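PDB 6U75: E3 SUMO-protein ligase SIZ2 from Saccharomyces cerevisiae, which acts as a SUMO E3 ligase of the PIAS family, promoting attachment of SUMO to target proteins through a zinc-binding SP-RING, and binds double-stranded DNA. Local coordinates for residues A[69-81]-A[91-104]. Sequence-based numbering, arbitrary orientation.
Sequences HEAIDFPYPCELV and VKGLKKQNGTGNPA
Val91 lies across one face of the Phe74 ring, its CB 3.9 Å from the ring centroid in a CH-pi contact only 12° off the normal. Its branched side chain suits the spot because the two methyls diverge: CG1 meets Leu80 CD1 tip to tip, while CG2 reaches Cys78 SG at 3.7 Å. Lys92 runs its aliphatic part past the Phe74 backbone and, bent at CB-CG (chi2 -56°), delivers NZ to Asp73 OD1 in a salt bridge of 2.9 Å. The same ammonium donates to Gln97 O, on a lone pair in the carbonyl plane, so the lysine ties the 94-97 turn to Asp73. Lys95 lays its CG over one face of the Tyr76 ring in a CH-pi contact; a long aliphatic chain suits this exposed place because it can cover the ring while carrying its ammonium on past Tyr76 OH. Gly99 N gives OD1 of Asp73 a nearly straight bond (2.8 Å, 166°) on the syn side, somewhat out of the carboxylate plane; an alanine at Asp73 would probably leave both this N-H and the Lys92 ammonium without their shared acceptor. Gly99 takes a positive phi, at which a CB would be pressed against the carbonyl O of Asn98, and at Gly101 a CB would crowd Ile72 CG2 and clash with Val91 O. Pro103 then offers CD to Ile72 CD1. Within the PINIT domain, the loop before strand 104-105 thus meets the chain leading into strand 79-82; strand 50-58 touches Ile72, Phe74 and Pro103, while strand 117-123 packs on Cys78 and Leu80.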
# COMPACT_ATOMS: atom_id res chain seq x y z
N HIS A 69 -5.98 -4.56 14.27
CA HIS A 69 -6.23 -5.64 13.32
C HIS A 69 -7.24 -5.27 12.24
O HIS A 69 -7.34 -6.00 11.24
CB HIS A 69 -6.73 -6.88 14.07
CG HIS A 69 -7.04 -8.04 13.18
ND1 HIS A 69 -6.27 -8.35 12.08
CD2 HIS A 69 -8.03 -8.96 13.23
CE1 HIS A 69 -6.78 -9.42 11.48
NE2 HIS A 69 -7.85 -9.80 12.16
N GLU A 70 -7.97 -4.17 12.38
CA GLU A 70 -8.99 -3.82 11.41
C GLU A 70 -8.36 -3.29 10.13
O GLU A 70 -7.44 -2.47 10.17
CB GLU A 70 -9.96 -2.78 11.98
CG GLU A 70 -10.25 -2.91 13.46
CD GLU A 70 -9.29 -2.11 14.32
OE1 GLU A 70 -8.11 -1.99 13.94
OE2 GLU A 70 -9.72 -1.59 15.38
N ALA A 71 -8.85 -3.76 8.99
CA ALA A 71 -8.45 -3.19 7.71
C ALA A 71 -8.92 -1.74 7.62
O ALA A 71 -10.00 -1.39 8.12
CB ALA A 71 -9.02 -4.00 6.55
N ILE A 72 -8.11 -0.89 6.99
CA ILE A 72 -8.39 0.54 6.98
C ILE A 72 -9.67 0.78 6.17
O ILE A 72 -9.70 0.55 4.96
CB ILE A 72 -7.22 1.34 6.42
CG1 ILE A 72 -6.04 1.28 7.40
CG2 ILE A 72 -7.64 2.79 6.16
CD1 ILE A 72 -4.82 2.06 6.96
N ASP A 73 -10.72 1.24 6.84
CA ASP A 73 -11.98 1.58 6.19
C ASP A 73 -12.54 2.82 6.86
O ASP A 73 -12.92 2.79 8.03
CB ASP A 73 -12.97 0.42 6.27
CG ASP A 73 -12.73 -0.63 5.21
OD1 ASP A 73 -12.68 -0.26 4.02
OD2 ASP A 73 -12.59 -1.82 5.56
N PHE A 74 -12.58 3.92 6.12
CA PHE A 74 -13.23 5.14 6.56
C PHE A 74 -14.67 5.17 6.07
O PHE A 74 -14.99 4.60 5.02
CB PHE A 74 -12.50 6.37 6.04
CG PHE A 74 -11.32 6.78 6.87
CD1 PHE A 74 -10.07 6.21 6.68
CD2 PHE A 74 -11.45 7.75 7.85
CE1 PHE A 74 -8.99 6.59 7.44
CE2 PHE A 74 -10.37 8.14 8.62
CZ PHE A 74 -9.14 7.56 8.41
N PRO A 75 -15.58 5.83 6.79
CA PRO A 75 -16.94 6.02 6.27
C PRO A 75 -16.92 6.96 5.08
O PRO A 75 -16.37 8.06 5.15
CB PRO A 75 -17.70 6.61 7.45
CG PRO A 75 -16.65 7.26 8.29
CD PRO A 75 -15.41 6.43 8.12
N TYR A 76 -17.52 6.53 3.97
CA TYR A 76 -17.60 7.37 2.78
C TYR A 76 -19.04 7.79 2.54
O TYR A 76 -19.93 6.93 2.49
CB TYR A 76 -17.07 6.63 1.55
CG TYR A 76 -17.11 7.49 0.30
CD1 TYR A 76 -16.11 8.43 0.05
CD2 TYR A 76 -18.14 7.37 -0.62
CE1 TYR A 76 -16.15 9.22 -1.08
CE2 TYR A 76 -18.18 8.16 -1.75
CZ TYR A 76 -17.18 9.08 -1.98
OH TYR A 76 -17.22 9.87 -3.11
N PRO A 77 -19.32 9.09 2.39
CA PRO A 77 -18.38 10.22 2.45
C PRO A 77 -18.01 10.62 3.87
O PRO A 77 -18.74 10.29 4.81
CB PRO A 77 -19.15 11.34 1.76
CG PRO A 77 -20.56 11.06 2.13
CD PRO A 77 -20.68 9.55 2.07
N CYS A 78 -16.90 11.33 4.02
CA CYS A 78 -16.46 11.81 5.32
C CYS A 78 -15.72 13.13 5.14
O CYS A 78 -15.00 13.31 4.16
CB CYS A 78 -15.54 10.80 6.01
SG CYS A 78 -14.18 10.21 4.97
N GLU A 79 -15.92 14.03 6.09
CA GLU A 79 -15.14 15.27 6.16
C GLU A 79 -14.42 15.28 7.50
O GLU A 79 -15.06 15.36 8.55
CB GLU A 79 -16.02 16.50 5.98
CG GLU A 79 -15.28 17.82 6.11
CD GLU A 79 -15.96 18.94 5.36
OE1 GLU A 79 -16.36 18.73 4.20
OE2 GLU A 79 -16.11 20.04 5.94
N LEU A 80 -13.09 15.19 7.46
CA LEU A 80 -12.27 15.22 8.66
C LEU A 80 -11.69 16.62 8.84
O LEU A 80 -11.11 17.18 7.91
CB LEU A 80 -11.13 14.20 8.57
CG LEU A 80 -11.56 12.73 8.52
CD1 LEU A 80 -10.42 11.87 8.01
CD2 LEU A 80 -12.01 12.26 9.89
N VAL A 81 -11.86 17.17 10.04
CA VAL A 81 -11.37 18.51 10.37
C VAL A 81 -10.59 18.39 11.67
O VAL A 81 -11.17 18.13 12.73
CB VAL A 81 -12.51 19.53 10.51
CG1 VAL A 81 -11.95 20.91 10.81
CG2 VAL A 81 -13.36 19.55 9.24
N VAL A 91 -8.36 9.62 2.28
CA VAL A 91 -8.43 8.67 3.39
C VAL A 91 -8.96 7.33 2.92
O VAL A 91 -8.47 6.27 3.35
CB VAL A 91 -9.27 9.25 4.54
CG1 VAL A 91 -8.50 10.35 5.26
CG2 VAL A 91 -10.62 9.77 4.04
N LYS A 92 -9.97 7.33 2.05
CA LYS A 92 -10.60 6.09 1.58
C LYS A 92 -10.55 6.08 0.05
O LYS A 92 -11.44 6.59 -0.62
CB LYS A 92 -12.03 5.97 2.10
CG LYS A 92 -12.34 4.61 2.69
CD LYS A 92 -12.08 3.48 1.70
CE LYS A 92 -12.48 2.13 2.28
NZ LYS A 92 -11.89 1.00 1.52
N GLY A 93 -9.48 5.48 -0.49
CA GLY A 93 -9.38 5.29 -1.92
C GLY A 93 -10.08 4.03 -2.39
O GLY A 93 -10.32 3.10 -1.61
N LEU A 94 -10.41 4.00 -3.67
CA LEU A 94 -11.14 2.89 -4.28
C LEU A 94 -12.43 2.61 -3.49
O LEU A 94 -12.55 1.65 -2.74
CB LEU A 94 -10.25 1.64 -4.36
CG LEU A 94 -10.40 0.80 -5.62
CD1 LEU A 94 -9.77 1.51 -6.81
CD2 LEU A 94 -9.78 -0.58 -5.44
N LYS A 95 -13.39 3.51 -3.70
CA LYS A 95 -14.65 3.44 -2.97
C LYS A 95 -15.34 2.10 -3.16
O LYS A 95 -16.10 1.66 -2.29
CB LYS A 95 -15.58 4.57 -3.41
CG LYS A 95 -14.96 5.96 -3.35
CD LYS A 95 -15.38 6.79 -4.56
CE LYS A 95 -14.64 8.11 -4.62
NZ LYS A 95 -14.89 8.83 -5.90
N LYS A 96 -15.09 1.43 -4.28
CA LYS A 96 -15.76 0.17 -4.58
C LYS A 96 -15.23 -1.00 -3.76
O LYS A 96 -15.94 -2.00 -3.61
CB LYS A 96 -15.61 -0.16 -6.07
CG LYS A 96 -16.34 0.80 -6.99
CD LYS A 96 -17.85 0.65 -6.88
CE LYS A 96 -18.56 1.30 -8.05
NZ LYS A 96 -18.23 0.63 -9.35
N GLN A 97 -14.01 -0.91 -3.25
CA GLN A 97 -13.38 -2.00 -2.52
C GLN A 97 -13.19 -1.63 -1.06
O GLN A 97 -12.96 -0.46 -0.72
CB GLN A 97 -12.02 -2.36 -3.14
CG GLN A 97 -11.40 -3.63 -2.59
CD GLN A 97 -10.11 -4.00 -3.31
OE1 GLN A 97 -9.86 -3.53 -4.42
NE2 GLN A 97 -9.30 -4.83 -2.68
N ASN A 98 -13.29 -2.63 -0.19
CA ASN A 98 -13.13 -2.46 1.24
C ASN A 98 -11.71 -2.82 1.65
O ASN A 98 -11.13 -3.78 1.13
CB ASN A 98 -14.13 -3.33 2.01
CG ASN A 98 -15.57 -2.96 1.72
OD1 ASN A 98 -15.90 -1.78 1.61
ND2 ASN A 98 -16.42 -3.97 1.59
N GLY A 99 -11.15 -2.05 2.58
CA GLY A 99 -9.80 -2.26 3.03
C GLY A 99 -8.74 -1.55 2.21
O GLY A 99 -7.55 -1.76 2.47
N THR A 100 -9.13 -0.73 1.24
CA THR A 100 -8.20 -0.02 0.37
C THR A 100 -8.06 1.45 0.77
O THR A 100 -7.79 2.30 -0.09
CB THR A 100 -8.65 -0.13 -1.09
OG1 THR A 100 -9.86 0.61 -1.28
CG2 THR A 100 -8.88 -1.58 -1.47
N GLY A 101 -8.25 1.76 2.04
CA GLY A 101 -8.12 3.12 2.52
C GLY A 101 -6.74 3.38 3.08
O GLY A 101 -6.00 2.47 3.44
N ASN A 102 -6.39 4.66 3.15
CA ASN A 102 -5.15 5.12 3.73
C ASN A 102 -5.41 5.87 5.03
O ASN A 102 -6.52 6.37 5.26
CB ASN A 102 -4.39 6.04 2.77
CG ASN A 102 -3.67 5.27 1.67
OD1 ASN A 102 -3.48 4.06 1.77
ND2 ASN A 102 -3.27 5.98 0.63
N PRO A 103 -4.42 5.97 5.91
CA PRO A 103 -4.57 6.79 7.11
C PRO A 103 -4.44 8.27 6.79
O PRO A 103 -4.01 8.67 5.71
CB PRO A 103 -3.42 6.31 8.01
CG PRO A 103 -2.38 5.82 7.06
CD PRO A 103 -3.13 5.25 5.88
N ALA A 104 -4.83 9.09 7.76
CA ALA A 104 -4.74 10.54 7.66
C ALA A 104 -3.59 11.03 8.52
O ALA A 104 -3.44 10.61 9.67
CB ALA A 104 -6.05 11.20 8.10